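Local coordinates for protein N-acetylmuramoyl-L-alanine amidase AmiD (Escherichia coli, PDB 3D2Y) that hydrolyses the amide bond between N-acetylmuramoyl groups and L-amino acids in cell-wall glycopeptides, as a zinc-dependent amidase of the outer membrane, at residues Leu206-Tyr210 with Ala251-Leu255. Residues are numbered along the deposited sequence; the frame is centred on the assembly and turned at random.
Sequences LLARY and AEALL
Tyr210 meets Leu254 and Leu255 at the C-terminal end of helix 200-210. With CG anti to the backbone N (chi1 -174°), its ring is carried across to helix 245-258. Starting at the root of the side chain, Tyr210 CB touches Leu255 CD2 at 3.9 Å, and this same methyl sits at the ring edge, near its plane. Farther out, CD1 and CE1 rest against Leu254 CB, CE1 coming to 3.7 Å from it, while Leu254 CD1 lies over one ring face. At the tip, Tyr210 OH is 3.9 Å from Leu254 CD2, a van der Waals contact of the hydroxyl with a methyl. A long flat residue suits this place because it can meet one leucine along its length and another at its base; an alanine here would probably open a gap between the helices where the ring packs on Leu254 CB and CD1, leaving Leu254 to lean on Phe230 and Phe234 of helix 220-234.

Leu255 also serves Leu206, one helical turn before Tyr210: Leu255 CD1 lies 3.8 Å from Leu206 CD2 while Leu255 CD2 is the methyl on Tyr210, so the two methyls straddle successive turns. The carbonyl O of Leu206, which Leu255 CD1 also approaches, already accepts the backbone N-H of Tyr210. Ala251 is small enough for a close approach, its CB lying 4.1 Å from Leu206 CB and 3.9 Å from Leu207 CD2. On the more open flank, Leu206 CD1 packs at 3.7 Å on Glu252 CG, using the aliphatic part of a residue whose carboxylate extends beyond the contact.

The segment axes approach to 9.8 Å at 31°. These near-parallel helices pack through leucine, alanine and tyrosine side chains, with Phe230 touching Leu207, Ala251 and Leu254, as in a small helical bundle, consistent with the peptidoglycan-binding-type fold of AmiD's C-terminal domain, away from the zinc site.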
ATOM      1  N   LEU A 206      12.814   6.190 -12.361  1.00  2.80           N
ATOM      2  CA  LEU A 206      12.778   4.883 -11.725  1.00  4.28           C
ATOM      3  C   LEU A 206      11.503   4.733 -10.854  1.00  2.00           C
ATOM      4  O   LEU A 206      10.834   3.708 -10.880  1.00  4.61           O
ATOM      5  CB  LEU A 206      14.020   4.673 -10.832  1.00  6.23           C
ATOM      6  CG  LEU A 206      15.375   4.638 -11.577  1.00  7.19           C
ATOM      7  CD1 LEU A 206      16.470   4.459 -10.545  1.00  6.43           C
ATOM      8  CD2 LEU A 206      15.500   3.531 -12.645  1.00  7.31           C
ATOM      9  N   LEU A 207      11.192   5.762 -10.077  1.00  4.89           N
ATOM     10  CA  LEU A 207      10.004   5.709  -9.231  1.00  4.95           C
ATOM     11  C   LEU A 207       8.728   5.629 -10.043  1.00  7.96           C
ATOM     12  O   LEU A 207       7.821   4.831  -9.717  1.00  5.43           O
ATOM     13  CB  LEU A 207       9.972   6.897  -8.251  1.00  6.76           C
ATOM     14  CG  LEU A 207      11.204   6.964  -7.355  1.00  6.57           C
ATOM     15  CD1 LEU A 207      10.978   8.070  -6.296  1.00  4.52           C
ATOM     16  CD2 LEU A 207      11.535   5.610  -6.704  1.00  4.81           C
ATOM     17  N   ALA A 208       8.688   6.396 -11.143  1.00  6.31           N
ATOM     18  CA  ALA A 208       7.575   6.343 -12.078  1.00  8.11           C
ATOM     19  C   ALA A 208       7.369   4.918 -12.543  1.00  9.52           C
ATOM     20  O   ALA A 208       6.253   4.409 -12.543  1.00  4.40           O
ATOM     21  CB  ALA A 208       7.826   7.264 -13.306  1.00  4.30           C
ATOM     22  N   ARG A 209       8.455   4.276 -12.971  1.00  6.04           N
ATOM     23  CA  ARG A 209       8.356   2.946 -13.539  1.00  6.71           C
ATOM     24  C   ARG A 209       8.015   1.882 -12.505  1.00  7.47           C
ATOM     25  O   ARG A 209       7.351   0.901 -12.845  1.00  5.00           O
ATOM     26  CB  ARG A 209       9.635   2.550 -14.276  1.00  3.51           C
ATOM     27  CG  ARG A 209      10.007   3.424 -15.510  1.00  8.03           C
ATOM     28  CD  ARG A 209       9.094   3.262 -16.744  1.00  7.23           C
ATOM     29  NE  ARG A 209       7.753   3.817 -16.552  1.00 12.67           N
ATOM     30  CZ  ARG A 209       7.408   5.106 -16.690  1.00 12.95           C
ATOM     31  NH1 ARG A 209       8.281   6.028 -17.067  1.00 13.81           N
ATOM     32  NH2 ARG A 209       6.159   5.470 -16.456  1.00 16.41           N
ATOM     33  N   TYR A 210       8.484   2.090 -11.275  1.00  4.79           N
ATOM     34  CA  TYR A 210       8.135   1.200 -10.156  1.00  3.15           C
ATOM     35  C   TYR A 210       6.638   1.317  -9.795  1.00  5.40           C
ATOM     36  O   TYR A 210       6.013   0.317  -9.417  1.00  5.13           O
ATOM     37  CB  TYR A 210       9.053   1.347  -8.919  1.00  6.21           C
ATOM     38  CG  TYR A 210       8.719   0.287  -7.858  1.00  5.33           C
ATOM     39  CD1 TYR A 210       9.072  -1.054  -8.050  1.00  3.63           C
ATOM     40  CD2 TYR A 210       7.977   0.609  -6.715  1.00  9.09           C
ATOM     41  CE1 TYR A 210       8.760  -2.011  -7.101  1.00  4.12           C
ATOM     42  CE2 TYR A 210       7.616  -0.396  -5.760  1.00  5.84           C
ATOM     43  CZ  TYR A 210       8.038  -1.681  -5.969  1.00  5.32           C
ATOM     44  OH  TYR A 210       7.681  -2.670  -5.075  1.00  8.06           O
ATOM     45  N   ALA A 251      15.484   1.589  -5.378  1.00  8.66           N
ATOM     46  CA  ALA A 251      14.588   1.658  -6.528  1.00  6.93           C
ATOM     47  C   ALA A 251      15.076   0.716  -7.620  1.00  9.05           C
ATOM     48  O   ALA A 251      14.274  -0.014  -8.195  1.00  6.52           O
ATOM     49  CB  ALA A 251      14.514   3.097  -7.067  1.00 10.26           C
ATOM     50  N   GLU A 252      16.387   0.740  -7.894  1.00  9.92           N
ATOM     51  CA  GLU A 252      17.008  -0.126  -8.898  1.00  9.24           C
ATOM     52  C   GLU A 252      16.875  -1.603  -8.575  1.00  7.90           C
ATOM     53  O   GLU A 252      16.584  -2.415  -9.482  1.00  8.64           O
ATOM     54  CB  GLU A 252      18.478   0.258  -9.130  1.00  8.83           C
ATOM     55  CG  GLU A 252      18.639   1.585  -9.912  1.00  5.56           C
ATOM     56  CD  GLU A 252      20.095   2.036 -10.092  1.00 11.02           C
ATOM     57  OE1 GLU A 252      20.839   2.112  -9.086  1.00  4.90           O
ATOM     58  OE2 GLU A 252      20.495   2.296 -11.258  1.00 11.72           O
ATOM     59  N   ALA A 253      17.093  -1.946  -7.297  1.00  7.50           N
ATOM     60  CA  ALA A 253      16.931  -3.324  -6.815  1.00  8.69           C
ATOM     61  C   ALA A 253      15.459  -3.792  -6.792  1.00  3.81           C
ATOM     62  O   ALA A 253      15.166  -4.944  -7.177  1.00  5.55           O
ATOM     63  CB  ALA A 253      17.571  -3.508  -5.466  1.00  7.11           C
ATOM     64  N   LEU A 254      14.535  -2.942  -6.339  1.00  6.10           N
ATOM     65  CA  LEU A 254      13.097  -3.206  -6.549  1.00  7.32           C
ATOM     66  C   LEU A 254      12.658  -3.468  -7.996  1.00  9.48           C
ATOM     67  O   LEU A 254      11.949  -4.452  -8.272  1.00 10.37           O
ATOM     68  CB  LEU A 254      12.236  -2.071  -5.966  1.00  6.16           C
ATOM     69  CG  LEU A 254      12.229  -2.035  -4.439  1.00  9.62           C
ATOM     70  CD1 LEU A 254      11.744  -0.662  -4.019  1.00  4.53           C
ATOM     71  CD2 LEU A 254      11.392  -3.181  -3.827  1.00  8.14           C
ATOM     72  N   LEU A 255      13.118  -2.629  -8.922  1.00  9.70           N
ATOM     73  CA  LEU A 255      12.802  -2.814 -10.318  1.00  5.15           C
ATOM     74  C   LEU A 255      13.372  -4.123 -10.909  1.00  9.17           C
ATOM     75  O   LEU A 255      12.709  -4.840 -11.663  1.00 10.57           O
ATOM     76  CB  LEU A 255      13.229  -1.584 -11.137  1.00  4.75           C
ATOM     77  CG  LEU A 255      12.288  -0.383 -11.002  1.00  7.56           C
ATOM     78  CD1 LEU A 255      13.002   0.907 -11.481  1.00  8.09           C
ATOM     79  CD2 LEU A 255      10.933  -0.618 -11.716  1.00  9.72           C
TER